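Local coordinates for protein PLP-Dependent L-Arginine Hydroxylase MppP (Streptomyces wadayamensis, PDB 6C9B) that oxidises L-arginine with pyridoxal phosphate and oxygen, yielding 4-hydroxy-2-ketoarginine and 2-ketoarginine, and works as a dimer with an aminotransferase fold, at residues K8-L11 with T12-E15; I25-G28 with H29-A33; M94-L97 with A98-S102; V243-I246 with Y247-L251; G316-G319 with T320-W323. One frame throughout, in Å; residues are numbered along the deposited sequence.

Interaction 1 of 5, residues K8-L11 with T12-E15; sequences KENL and TQWE. With EGV ((4S)-5-carbamimidamido-4-hydroxy-2-oxopentanoic acid), chain F.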
loop_
_atom_site.group_PDB
_atom_site.type_symbol
_atom_site.label_atom_id
_atom_site.label_comp_id
_atom_site.label_asym_id
_atom_site.label_seq_id
_atom_site.Cartn_x
_atom_site.Cartn_y
_atom_site.Cartn_z
ATOM N N LYS B 8 -15.165 -13.547 -11.574
ATOM C CA LYS B 8 -14.716 -12.835 -10.378
ATOM C C LYS B 8 -13.733 -13.755 -9.660
ATOM O O LYS B 8 -14.133 -14.702 -8.975
ATOM C CB LYS B 8 -15.890 -12.438 -9.486
ATOM C CG LYS B 8 -16.496 -11.077 -9.840
ATOM C CD LYS B 8 -17.199 -11.070 -11.197
ATOM C CE LYS B 8 -18.604 -11.674 -11.115
ATOM N NZ LYS B 8 -19.411 -11.414 -12.349
ATOM N N GLU B 9 -12.441 -13.464 -9.822
ATOM C CA GLU B 9 -11.387 -14.390 -9.420
ATOM C C GLU B 9 -11.199 -14.466 -7.909
ATOM O O GLU B 9 -10.509 -15.374 -7.431
ATOM C CB GLU B 9 -10.066 -13.977 -10.074
ATOM C CG GLU B 9 -10.005 -14.226 -11.573
ATOM C CD GLU B 9 -8.766 -13.625 -12.215
ATOM O OE1 GLU B 9 -8.054 -14.363 -12.929
ATOM O OE2 GLU B 9 -8.507 -12.421 -11.997
ATOM N N ASN B 10 -11.763 -13.530 -7.156
ATOM C CA ASN B 10 -11.579 -13.483 -5.710
ATOM C C ASN B 10 -12.642 -12.552 -5.144
ATOM O O ASN B 10 -13.385 -11.911 -5.892
ATOM C CB ASN B 10 -10.146 -13.039 -5.334
ATOM C CG ASN B 10 -9.788 -11.656 -5.880
ATOM O OD1 ASN B 10 -10.644 -10.780 -5.975
ATOM N ND2 ASN B 10 -8.517 -11.459 -6.236
ATOM N N LEU B 11 -12.734 -12.501 -3.806
ATOM C CA LEU B 11 -13.808 -11.724 -3.170
ATOM C C LEU B 11 -13.667 -10.231 -3.468
ATOM O O LEU B 11 -14.671 -9.522 -3.624
ATOM C CB LEU B 11 -13.836 -11.971 -1.648
ATOM C CG LEU B 11 -14.167 -13.415 -1.275
ATOM C CD1 LEU B 11 -13.863 -13.648 0.180
ATOM C CD2 LEU B 11 -15.619 -13.721 -1.593
ATOM N N THR B 12 -12.432 -9.731 -3.550
ATOM C CA THR B 12 -12.226 -8.314 -3.834
ATOM C C THR B 12 -12.819 -7.932 -5.186
ATOM O O THR B 12 -13.375 -6.840 -5.342
ATOM C CB THR B 12 -10.728 -7.996 -3.762
ATOM O OG1 THR B 12 -10.270 -8.288 -2.435
ATOM C CG2 THR B 12 -10.424 -6.513 -4.098
ATOM N N GLN B 13 -12.735 -8.830 -6.173
ATOM C CA GLN B 13 -13.314 -8.528 -7.480
ATOM C C GLN B 13 -14.840 -8.508 -7.433
ATOM O O GLN B 13 -15.465 -7.740 -8.176
ATOM C CB GLN B 13 -12.779 -9.519 -8.518
ATOM C CG GLN B 13 -11.268 -9.324 -8.744
ATOM C CD GLN B 13 -10.729 -10.189 -9.846
ATOM O OE1 GLN B 13 -11.498 -10.785 -10.587
ATOM N NE2 GLN B 13 -9.400 -10.264 -9.967
ATOM N N TRP B 14 -15.456 -9.303 -6.550
ATOM C CA TRP B 14 -16.885 -9.119 -6.277
ATOM C C TRP B 14 -17.149 -7.771 -5.622
ATOM O O TRP B 14 -18.196 -7.152 -5.858
ATOM C CB TRP B 14 -17.412 -10.219 -5.362
ATOM C CG TRP B 14 -17.573 -11.544 -6.002
ATOM C CD1 TRP B 14 -16.735 -12.620 -5.893
ATOM C CD2 TRP B 14 -18.658 -11.961 -6.838
ATOM N NE1 TRP B 14 -17.232 -13.678 -6.618
ATOM C CE2 TRP B 14 -18.409 -13.298 -7.209
ATOM C CE3 TRP B 14 -19.812 -11.331 -7.310
ATOM C CZ2 TRP B 14 -19.275 -14.016 -8.034
ATOM C CZ3 TRP B 14 -20.668 -12.045 -8.127
ATOM C CH2 TRP B 14 -20.396 -13.373 -8.482
ATOM N N GLU B 15 -16.220 -7.310 -4.781
ATOM C CA GLU B 15 -16.423 -6.042 -4.091
ATOM C C GLU B 15 -16.276 -4.845 -5.031
ATOM O O GLU B 15 -16.906 -3.816 -4.791
ATOM C CB GLU B 15 -15.468 -5.931 -2.899
ATOM C CG GLU B 15 -15.751 -7.004 -1.831
ATOM C CD GLU B 15 -14.779 -6.994 -0.650
ATOM O OE1 GLU B 15 -13.719 -6.350 -0.716
ATOM O OE2 GLU B 15 -15.097 -7.628 0.370
HETATM C C10 EGV F . -13.653 -7.486 3.482
HETATM C C02 EGV F . -10.154 -5.407 0.494
HETATM C C03 EGV F . -8.167 -6.668 -0.342
HETATM C C06 EGV F . -10.468 -5.914 1.887
HETATM C C07 EGV F . -11.797 -6.696 1.801
HETATM C C09 EGV F . -12.178 -7.420 3.119
HETATM N N01 EGV F . -9.575 -6.430 -0.365
HETATM N N04 EGV F . -7.605 -7.657 -1.186
HETATM N N05 EGV F . -7.397 -5.995 0.488
HETATM O O08 EGV F . -10.609 -4.856 2.746
HETATM O O11 EGV F . -13.923 -7.907 4.591
HETATM O O12 EGV F . -14.546 -7.123 2.691
HETATM O O13 EGV F . -11.344 -7.929 3.862
HETATM O O HOH W 1 -16.285 -16.096 -8.208
#
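An N-terminal helix cap beside the product pocket joins N10 to Q13, at the start of helix 11-16. N10 OD1 accepts from Q13 N at 2.9 Å, the N-H lying nearly along the C=O axis of the amide (177°). The position of CG between the backbone N and the carbonyl carbon (chi1 59°) turns that oxygen back over the first helical turn. Q13, extended beyond CG, returns to the loop: its OE1 takes E9 N at 2.9 Å from above the carbonyl plane, and its NE2 meets the anti lone pair of E9 OE2 at 3.1 Å, in its own amide plane. Further round, K8 CB sits over one face of W14, 3.5 Å from the centroid of the five-membered ring, while K8 NZ makes an off-centre cation-pi contact with the six-membered ring. A water ties K8 O to W14 NE1. The amide nitrogens of N10 and Q13 both bond to S248 OG of the second subunit. On the pocket side T12 OG1 accepts from two guanidinium nitrogens of EGV, N01 at 2.9 Å and N04 at 3.0 Å. The result is an asparagine N-cap whose first helical turn lines the ligand pocket.

Interaction 2 of 5, residues I25-G28 with H29-A33; sequences IADG and HARQA. With EGV ((4S)-5-carbamimidamido-4-hydroxy-2-oxopentanoic acid), chain F.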
loop_
_atom_site.group_PDB
_atom_site.type_symbol
_atom_site.label_atom_id
_atom_site.label_comp_id
_atom_site.label_asym_id
_atom_site.label_seq_id
_atom_site.Cartn_x
_atom_site.Cartn_y
_atom_site.Cartn_z
ATOM N N ILE B 25 -23.584 -3.530 0.184
ATOM C CA ILE B 25 -23.456 -4.235 1.466
ATOM C C ILE B 25 -22.458 -5.372 1.284
ATOM O O ILE B 25 -22.583 -6.453 1.879
ATOM C CB ILE B 25 -24.818 -4.734 1.992
ATOM C CG1 ILE B 25 -25.570 -5.526 0.905
ATOM C CG2 ILE B 25 -25.635 -3.548 2.494
ATOM C CD1 ILE B 25 -26.733 -6.349 1.444
ATOM N N ALA B 26 -21.428 -5.112 0.485
ATOM C CA ALA B 26 -20.448 -6.114 0.107
ATOM C C ALA B 26 -19.148 -5.959 0.892
ATOM O O ALA B 26 -18.868 -6.762 1.790
ATOM C CB ALA B 26 -20.145 -6.054 -1.393
ATOM N N ASP B 27 -18.326 -4.965 0.557
ATOM C CA ASP B 27 -17.022 -4.919 1.204
ATOM C C ASP B 27 -17.184 -4.571 2.681
ATOM O O ASP B 27 -18.166 -3.956 3.110
ATOM C CB ASP B 27 -16.087 -3.917 0.535
ATOM C CG ASP B 27 -16.570 -2.514 0.692
ATOM O OD1 ASP B 27 -16.545 -2.007 1.839
ATOM O OD2 ASP B 27 -16.961 -1.930 -0.337
ATOM N N GLY B 28 -16.203 -4.980 3.460
ATOM C CA GLY B 28 -16.351 -4.862 4.890
ATOM C C GLY B 28 -15.910 -3.553 5.480
ATOM O O GLY B 28 -16.024 -3.379 6.698
ATOM N N HIS B 29 -15.442 -2.616 4.654
ATOM C CA HIS B 29 -14.970 -1.338 5.152
ATOM C C HIS B 29 -16.100 -0.584 5.847
ATOM O O HIS B 29 -17.289 -0.821 5.606
ATOM C CB HIS B 29 -14.429 -0.482 4.013
ATOM C CG HIS B 29 -13.238 -1.088 3.335
ATOM N ND1 HIS B 29 -12.362 -0.350 2.571
ATOM C CD2 HIS B 29 -12.786 -2.366 3.299
ATOM C CE1 HIS B 29 -11.415 -1.143 2.099
ATOM N NE2 HIS B 29 -11.645 -2.369 2.530
ATOM N N ALA B 30 -15.718 0.329 6.733
ATOM C CA ALA B 30 -16.710 1.112 7.464
ATOM C C ALA B 30 -17.158 2.303 6.627
ATOM O O ALA B 30 -16.342 3.167 6.269
ATOM C CB ALA B 30 -16.142 1.565 8.806
ATOM N N ARG B 31 -18.460 2.352 6.337
ATOM C CA ARG B 31 -19.030 3.405 5.514
ATOM C C ARG B 31 -20.242 4.075 6.170
ATOM O O ARG B 31 -20.941 4.848 5.503
ATOM C CB ARG B 31 -19.373 2.829 4.125
ATOM C CG ARG B 31 -18.149 2.119 3.436
ATOM C CD ARG B 31 -18.435 1.593 2.028
ATOM N NE ARG B 31 -17.289 0.834 1.499
ATOM C CZ ARG B 31 -16.207 1.393 0.957
ATOM N NH1 ARG B 31 -16.101 2.715 0.869
ATOM N NH2 ARG B 31 -15.225 0.629 0.503
ATOM N N GLN B 32 -20.497 3.829 7.457
ATOM C CA GLN B 32 -21.562 4.548 8.145
ATOM C C GLN B 32 -21.153 6.003 8.380
ATOM O O GLN B 32 -20.000 6.398 8.185
ATOM C CB GLN B 32 -21.904 3.874 9.472
ATOM C CG GLN B 32 -20.767 3.916 10.498
ATOM C CD GLN B 32 -19.842 2.705 10.452
ATOM O OE1 GLN B 32 -19.538 2.137 9.386
ATOM N NE2 GLN B 32 -19.379 2.301 11.628
ATOM N N ALA B 33 -22.115 6.804 8.816
ATOM C CA ALA B 33 -21.838 8.200 9.099
ATOM C C ALA B 33 -20.872 8.333 10.271
ATOM O O ALA B 33 -20.845 7.503 11.185
ATOM C CB ALA B 33 -23.135 8.943 9.426
HETATM C C10 EGV F . -13.653 -7.486 3.482
HETATM C C02 EGV F . -10.154 -5.407 0.494
HETATM C C03 EGV F . -8.167 -6.668 -0.342
HETATM C C06 EGV F . -10.468 -5.914 1.887
HETATM C C07 EGV F . -11.797 -6.696 1.801
HETATM C C09 EGV F . -12.178 -7.420 3.119
HETATM N N01 EGV F . -9.575 -6.430 -0.365
HETATM N N04 EGV F . -7.605 -7.657 -1.186
HETATM N N05 EGV F . -7.397 -5.995 0.488
HETATM O O08 EGV F . -10.609 -4.856 2.746
HETATM O O11 EGV F . -13.923 -7.907 4.591
HETATM O O12 EGV F . -14.546 -7.123 2.691
HETATM O O13 EGV F . -11.344 -7.929 3.862
#
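D27 and R31 meet nearly at right angles in the loop between strand 23-24 and helix 36-43, where D27 closes an Asx turn at the EGV pocket. Their carboxylate and guanidinium planes stand 75° apart, so the salt bridge is not a flat two-pronged pair. R31 NE, at the edge of the guanidinium, reaches the syn lone pair of D27 OD1 at 3.0 Å and keeps the acceptor close to its own plane. The chain of R31 runs extended from CG to NE to get there. The anti lone pair of the same oxygen takes H29 N at 3.1 Å, the bond of the Asx turn, and one carboxylate oxygen thus holds both a side chain and the backbone. D27 OD2 accepts from N24 ND2, so both oxygens are held and the carboxylate's rotation is restrained. Within this turn G28 N donates to EGV O12 at 2.8 Å. The H29 ring, its ND1 bonded to D227, points its other nitrogen at the product. L252 of the second subunit packs against D27, H29 and R31. The 4-hydroxyl oxygen of EGV, O08, lies at the ring edge and accepts from H29 NE2 at 2.7 Å.

Interaction 3 of 5, residues M94-L97 with A98-S102; sequences MEIL and ARSLS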
loop_
_atom_site.group_PDB
_atom_site.type_symbol
_atom_site.label_atom_id
_atom_site.label_comp_id
_atom_site.label_asym_id
_atom_site.label_seq_id
_atom_site.Cartn_x
_atom_site.Cartn_y
_atom_site.Cartn_z
ATOM N N MET B 94 0.618 -8.136 5.108
ATOM C CA MET B 94 0.523 -9.553 4.770
ATOM C C MET B 94 1.428 -9.907 3.586
ATOM O O MET B 94 2.014 -10.990 3.552
ATOM C CB MET B 94 -0.944 -9.906 4.482
ATOM C CG MET B 94 -1.180 -11.358 4.166
ATOM S SD MET B 94 -0.997 -12.315 5.684
ATOM C CE MET B 94 -0.149 -13.740 5.002
ATOM N N GLU B 95 1.541 -9.023 2.594
ATOM C CA GLU B 95 2.470 -9.260 1.496
ATOM C C GLU B 95 3.896 -9.342 2.018
ATOM O O GLU B 95 4.674 -10.212 1.607
ATOM C CB GLU B 95 2.342 -8.163 0.440
ATOM C CG GLU B 95 3.371 -8.221 -0.673
ATOM C CD GLU B 95 3.201 -9.346 -1.684
ATOM O OE1 GLU B 95 2.301 -10.182 -1.546
ATOM O OE2 GLU B 95 4.009 -9.400 -2.646
ATOM N N ILE B 96 4.251 -8.436 2.921
ATOM C CA ILE B 96 5.587 -8.447 3.514
ATOM C C ILE B 96 5.812 -9.756 4.257
ATOM O O ILE B 96 6.860 -10.403 4.110
ATOM C CB ILE B 96 5.753 -7.223 4.432
ATOM C CG1 ILE B 96 5.788 -5.941 3.602
ATOM C CG2 ILE B 96 7.012 -7.340 5.269
ATOM C CD1 ILE B 96 5.561 -4.682 4.423
ATOM N N LEU B 97 4.829 -10.162 5.071
ATOM C CA LEU B 97 4.971 -11.389 5.847
ATOM C C LEU B 97 5.079 -12.594 4.925
ATOM O O LEU B 97 5.859 -13.519 5.166
ATOM C CB LEU B 97 3.786 -11.537 6.804
ATOM C CG LEU B 97 3.706 -12.836 7.615
ATOM C CD1 LEU B 97 4.944 -12.994 8.489
ATOM C CD2 LEU B 97 2.429 -12.881 8.463
ATOM N N ALA B 98 4.256 -12.631 3.897
ATOM C CA ALA B 98 4.244 -13.796 3.022
ATOM C C ALA B 98 5.575 -13.922 2.289
ATOM O O ALA B 98 6.139 -15.017 2.189
ATOM C CB ALA B 98 3.087 -13.678 2.037
ATOM N N ARG B 99 6.066 -12.816 1.717
ATOM C CA ARG B 99 7.339 -12.889 1.014
ATOM C C ARG B 99 8.456 -13.222 1.993
ATOM O O ARG B 99 9.380 -13.970 1.648
ATOM C CB ARG B 99 7.611 -11.585 0.259
ATOM C CG ARG B 99 8.837 -11.730 -0.669
ATOM C CD ARG B 99 8.593 -11.117 -2.025
ATOM N NE ARG B 99 8.566 -9.663 -2.032
ATOM C CZ ARG B 99 9.637 -8.894 -1.875
ATOM N NH1 ARG B 99 9.509 -7.582 -1.969
ATOM N NH2 ARG B 99 10.822 -9.430 -1.589
ATOM N N SER B 100 8.350 -12.732 3.240
ATOM C CA SER B 100 9.352 -13.048 4.260
ATOM C C SER B 100 9.313 -14.525 4.639
ATOM O O SER B 100 10.366 -15.161 4.790
ATOM C CB SER B 100 9.127 -12.207 5.504
ATOM O OG SER B 100 9.327 -10.829 5.215
ATOM N N LEU B 101 8.112 -15.072 4.835
ATOM C CA LEU B 101 7.979 -16.500 5.124
ATOM C C LEU B 101 8.610 -17.353 4.039
ATOM O O LEU B 101 9.212 -18.390 4.336
ATOM C CB LEU B 101 6.504 -16.872 5.281
ATOM C CG LEU B 101 5.862 -16.490 6.606
ATOM C CD1 LEU B 101 4.345 -16.595 6.476
ATOM C CD2 LEU B 101 6.350 -17.413 7.718
ATOM N N SER B 102 8.448 -16.956 2.773
ATOM C CA SER B 102 8.890 -17.783 1.657
ATOM C C SER B 102 10.399 -17.976 1.663
ATOM O O SER B 102 10.894 -18.905 1.012
ATOM C CB SER B 102 8.428 -17.173 0.320
ATOM O OG SER B 102 9.259 -16.096 -0.093
#
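S100 and I96 make a side-chain-to-backbone contact one turn apart on helix 90-101, a buried helix between the seven-stranded sheet and the subunit interface. S100 OG donates to I96 O at 2.7 Å, while S100 N reaches the same oxygen at 2.9 Å from the opposite face of the carbonyl plane. The hydroxyl gets there because OG lies beside the backbone N (chi1 -65°), folded back along the helix. On another flank L97 and L101 cross obliquely, with L97 CG 4.0 Å from L101 CD1, and L101 CG also rests on L97 O; both leucines touch strand 152-156. M94 CE approaches A98 CB at 4.4 Å, and helix 116-124 packs against this pair. E95 pairs with R99 of the second subunit and R99 with E95 of that subunit; the two E95 carboxylates also lie close, a repulsion the arginines probably offset. The buried serine hydroxyl is thus satisfied within its own helix, and the charges one turn apart are paired across the dimer instead of with each other.

Interaction 4 of 5, residues V243-I246 with Y247-L251; sequences VEKI and YSDIL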
loop_
_atom_site.group_PDB
_atom_site.type_symbol
_atom_site.label_atom_id
_atom_site.label_comp_id
_atom_site.label_asym_id
_atom_site.label_seq_id
_atom_site.Cartn_x
_atom_site.Cartn_y
_atom_site.Cartn_z
ATOM N N VAL B 243 11.333 -9.679 7.738
ATOM C CA VAL B 243 10.219 -8.737 7.613
ATOM C C VAL B 243 10.722 -7.294 7.618
ATOM O O VAL B 243 10.164 -6.434 6.941
ATOM C CB VAL B 243 9.166 -8.963 8.720
ATOM C CG1 VAL B 243 8.432 -10.299 8.488
ATOM C CG2 VAL B 243 9.792 -8.893 10.126
ATOM N N GLU B 244 11.752 -6.987 8.407
ATOM C CA GLU B 244 12.225 -5.605 8.443
ATOM C C GLU B 244 12.841 -5.175 7.112
ATOM O O GLU B 244 12.638 -4.041 6.656
ATOM C CB GLU B 244 13.233 -5.429 9.578
ATOM C CG GLU B 244 12.578 -5.472 10.937
ATOM C CD GLU B 244 13.588 -5.683 12.039
ATOM O OE1 GLU B 244 14.085 -6.820 12.200
ATOM O OE2 GLU B 244 13.896 -4.695 12.720
ATOM N N LYS B 245 13.631 -6.056 6.494
ATOM C CA LYS B 245 14.268 -5.741 5.215
ATOM C C LYS B 245 13.231 -5.604 4.111
ATOM O O LYS B 245 13.263 -4.637 3.345
ATOM C CB LYS B 245 15.295 -6.817 4.867
ATOM C CG LYS B 245 15.842 -6.789 3.433
ATOM C CD LYS B 245 16.446 -5.455 3.012
ATOM C CE LYS B 245 17.288 -5.622 1.735
ATOM N NZ LYS B 245 17.130 -4.521 0.738
ATOM N N ILE B 246 12.268 -6.523 4.046
ATOM C CA ILE B 246 11.288 -6.451 2.972
ATOM C C ILE B 246 10.365 -5.254 3.188
ATOM O O ILE B 246 10.054 -4.525 2.239
ATOM C CB ILE B 246 10.524 -7.774 2.834
ATOM C CG1 ILE B 246 11.504 -8.837 2.310
ATOM C CG2 ILE B 246 9.334 -7.621 1.862
ATOM C CD1 ILE B 246 10.948 -10.283 2.272
ATOM N N TYR B 247 10.002 -4.976 4.445
ATOM C CA TYR B 247 9.279 -3.734 4.749
ATOM C C TYR B 247 9.999 -2.544 4.142
ATOM O O TYR B 247 9.399 -1.723 3.433
ATOM C CB TYR B 247 9.134 -3.548 6.262
ATOM C CG TYR B 247 8.558 -2.219 6.679
ATOM C CD1 TYR B 247 9.362 -1.122 6.882
ATOM C CD2 TYR B 247 7.188 -2.072 6.877
ATOM C CE1 TYR B 247 8.829 0.106 7.270
ATOM C CE2 TYR B 247 6.652 -0.850 7.259
ATOM C CZ TYR B 247 7.478 0.228 7.455
ATOM O OH TYR B 247 6.935 1.436 7.834
ATOM N N SER B 248 11.304 -2.438 4.391
ATOM C CA SER B 248 12.022 -1.264 3.924
ATOM C C SER B 248 12.183 -1.225 2.409
ATOM O O SER B 248 12.427 -0.143 1.854
ATOM C CB SER B 248 13.382 -1.182 4.603
ATOM O OG SER B 248 14.283 -2.154 4.093
ATOM N N ASP B 249 12.043 -2.364 1.721
ATOM C CA ASP B 249 12.026 -2.348 0.262
ATOM C C ASP B 249 10.720 -1.775 -0.271
ATOM O O ASP B 249 10.697 -1.245 -1.387
ATOM C CB ASP B 249 12.201 -3.768 -0.294
ATOM C CG ASP B 249 13.585 -4.349 -0.051
ATOM O OD1 ASP B 249 14.550 -3.594 0.195
ATOM O OD2 ASP B 249 13.720 -5.589 -0.161
ATOM N N ILE B 250 9.645 -1.870 0.499
ATOM C CA ILE B 250 8.327 -1.423 0.035
ATOM C C ILE B 250 8.033 0.009 0.462
ATOM O O ILE B 250 7.413 0.758 -0.298
ATOM C CB ILE B 250 7.231 -2.400 0.510
ATOM C CG1 ILE B 250 7.431 -3.740 -0.209
ATOM C CG2 ILE B 250 5.814 -1.847 0.198
ATOM C CD1 ILE B 250 6.513 -4.814 0.196
ATOM N N LEU B 251 8.450 0.429 1.658
ATOM C CA LEU B 251 8.053 1.764 2.109
ATOM C C LEU B 251 8.961 2.272 3.220
ATOM O O LEU B 251 9.575 1.496 3.967
ATOM C CB LEU B 251 6.589 1.817 2.580
ATOM C CG LEU B 251 6.183 1.183 3.925
ATOM C CD1 LEU B 251 4.847 1.720 4.440
ATOM C CD2 LEU B 251 6.096 -0.329 3.834
#
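K245 and D249 form an i to i+4 salt bridge, K245 NZ standing 2.8 Å from D249 OD1 on its syn lone pair. The lysine leaves the backbone with CG anti to the N (chi1 168°), then bends at chi2 and chi4 toward the next turn. In the same turn K245 O accepts twice, from S248 OG at 2.8 Å and from D249 N at 3.0 Å. S248 OG, set between its own backbone N and carbonyl carbon (chi1 73°), also takes the amide N-H groups of N10 and Q13 of the second subunit. These residues belong to helix 243-250, a two-turn helix that follows strand 231-235 of the large sheet of the aminotransferase fold. Its last turn tightens: I250 N and L251 N both donate to Y247 O, each at 2.9 Å. L251 CD2 rests over one face of the Y247 ring, and Y247 OH is hydrogen-bonded to S86 O on strand 84-87. I246 CG2 and I250 CD1 approach to 4.3 Å on the side turned to helix 90-101. Across the dimer, L121 of the second subunit packs on D249 and I250, and D120 of that subunit is a long, weak ion-pair partner of K245 NZ.

Interaction 5 of 5, residues G316-G319 with T320-W323; sequences GRTG and TEVW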
loop_
_atom_site.group_PDB
_atom_site.type_symbol
_atom_site.label_atom_id
_atom_site.label_comp_id
_atom_site.label_asym_id
_atom_site.label_seq_id
_atom_site.Cartn_x
_atom_site.Cartn_y
_atom_site.Cartn_z
ATOM N N GLY B 316 -31.737 -24.370 -0.690
ATOM C CA GLY B 316 -32.418 -24.380 -1.962
ATOM C C GLY B 316 -31.866 -23.454 -3.020
ATOM O O GLY B 316 -32.334 -23.508 -4.163
ATOM N N ARG B 317 -30.908 -22.593 -2.689
ATOM C CA ARG B 317 -30.270 -21.757 -3.699
ATOM C C ARG B 317 -28.825 -21.502 -3.312
ATOM O O ARG B 317 -28.429 -21.692 -2.158
ATOM C CB ARG B 317 -30.983 -20.416 -3.882
ATOM C CG ARG B 317 -31.443 -19.760 -2.595
ATOM C CD ARG B 317 -32.889 -19.336 -2.727
ATOM N NE ARG B 317 -33.053 -18.440 -3.867
ATOM C CZ ARG B 317 -34.177 -17.804 -4.173
ATOM N NH1 ARG B 317 -35.259 -17.954 -3.419
ATOM N NH2 ARG B 317 -34.212 -17.009 -5.233
ATOM N N THR B 318 -28.049 -21.050 -4.292
ATOM C CA THR B 318 -26.647 -20.709 -4.075
ATOM C C THR B 318 -26.475 -19.213 -3.830
ATOM O O THR B 318 -27.319 -18.389 -4.182
ATOM C CB THR B 318 -25.781 -21.121 -5.264
ATOM O OG1 THR B 318 -26.098 -20.300 -6.397
ATOM C CG2 THR B 318 -25.987 -22.607 -5.589
ATOM N N GLY B 319 -25.361 -18.871 -3.189
ATOM C CA GLY B 319 -25.059 -17.472 -2.947
ATOM C C GLY B 319 -24.834 -16.695 -4.224
ATOM O O GLY B 319 -25.155 -15.504 -4.296
ATOM N N THR B 320 -24.267 -17.351 -5.241
ATOM C CA THR B 320 -24.115 -16.722 -6.548
ATOM C C THR B 320 -25.470 -16.361 -7.148
ATOM O O THR B 320 -25.650 -15.255 -7.674
ATOM C CB THR B 320 -23.325 -17.654 -7.469
ATOM O OG1 THR B 320 -22.003 -17.829 -6.929
ATOM C CG2 THR B 320 -23.202 -17.079 -8.856
ATOM N N GLU B 321 -26.442 -17.272 -7.076
ATOM C CA GLU B 321 -27.766 -16.974 -7.617
ATOM C C GLU B 321 -28.461 -15.880 -6.811
ATOM O O GLU B 321 -29.081 -14.976 -7.386
ATOM C CB GLU B 321 -28.621 -18.240 -7.639
ATOM C CG GLU B 321 -28.104 -19.325 -8.575
ATOM C CD GLU B 321 -28.725 -20.683 -8.290
ATOM O OE1 GLU B 321 -28.424 -21.641 -9.034
ATOM O OE2 GLU B 321 -29.510 -20.793 -7.320
ATOM N N VAL B 322 -28.387 -15.951 -5.482
ATOM C CA VAL B 322 -28.948 -14.886 -4.649
ATOM C C VAL B 322 -28.292 -13.559 -4.991
ATOM O O VAL B 322 -28.962 -12.523 -5.116
ATOM C CB VAL B 322 -28.772 -15.225 -3.157
ATOM C CG1 VAL B 322 -29.113 -14.015 -2.291
ATOM C CG2 VAL B 322 -29.632 -16.415 -2.778
ATOM N N TRP B 323 -26.969 -13.566 -5.134
ATOM C CA TRP B 323 -26.254 -12.344 -5.482
ATOM C C TRP B 323 -26.803 -11.742 -6.766
ATOM O O TRP B 323 -26.972 -10.519 -6.868
ATOM C CB TRP B 323 -24.758 -12.632 -5.637
ATOM C CG TRP B 323 -23.957 -11.409 -6.001
ATOM C CD1 TRP B 323 -23.295 -10.578 -5.142
ATOM C CD2 TRP B 323 -23.754 -10.869 -7.315
ATOM N NE1 TRP B 323 -22.689 -9.562 -5.839
ATOM C CE2 TRP B 323 -22.954 -9.715 -7.173
ATOM C CE3 TRP B 323 -24.168 -11.250 -8.599
ATOM C CZ2 TRP B 323 -22.562 -8.937 -8.261
ATOM C CZ3 TRP B 323 -23.772 -10.469 -9.686
ATOM C CH2 TRP B 323 -22.980 -9.329 -9.506
#
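A chi1 of 69° sets T318 OG1 between its backbone N and carbonyl carbon, facing E321 N in the first turn of helix 319-327, while E321, with CG beside its own N (chi1 -65°) and the chain extended beyond, leans back toward the threonine. The two form a capping box. T318 OG1 accepts from E321 N at 3.1 Å, and in return T318 N points almost straight at E321 OE2, though at 3.4 Å this bond is weak. E321 CG lies 3.1 Å from T318 OG1, so the glutamate stem lies close against the cap. Further along, the helical bonds begin: T318 O takes V322 N at 3.0 Å, and G319 O takes W323 N at 2.8 Å. R317, crossing V322 at about a right angle, lays its CG 3.8 Å from V322 CG2. The cap lies between strand 309-314 and helix 319-327; G319 is tied to D348 through the backbone, and W323 packs on strand 331-335 and meets the W14 ring edge-to-face.

Interactions 1 and 2 both contact EGV: T12 of interaction 1 binds the guanidinium end and E15 also reaches the carboxylate, while interaction 2 binds the carboxylate and hydroxyl. They touch where E15 OE2 comes 3.4 Å from D27 CA. Interaction 5 touches interaction 1 through the two tryptophans, W14 CZ3 lying 3.4 Å from W323 CD2, but has no direct part in the pocket. Interactions 3 and 4 form a second cluster, their centres about 10 Å apart, where S100 OG lies 3.4 Å from I246 CD1. Although about 28 Å separates the centres of interactions 1 and 4 within one chain, K245, S248 and D249 of the second subunit meet interaction 1, and D249 O of that subunit is hydrogen-bonded to EGV.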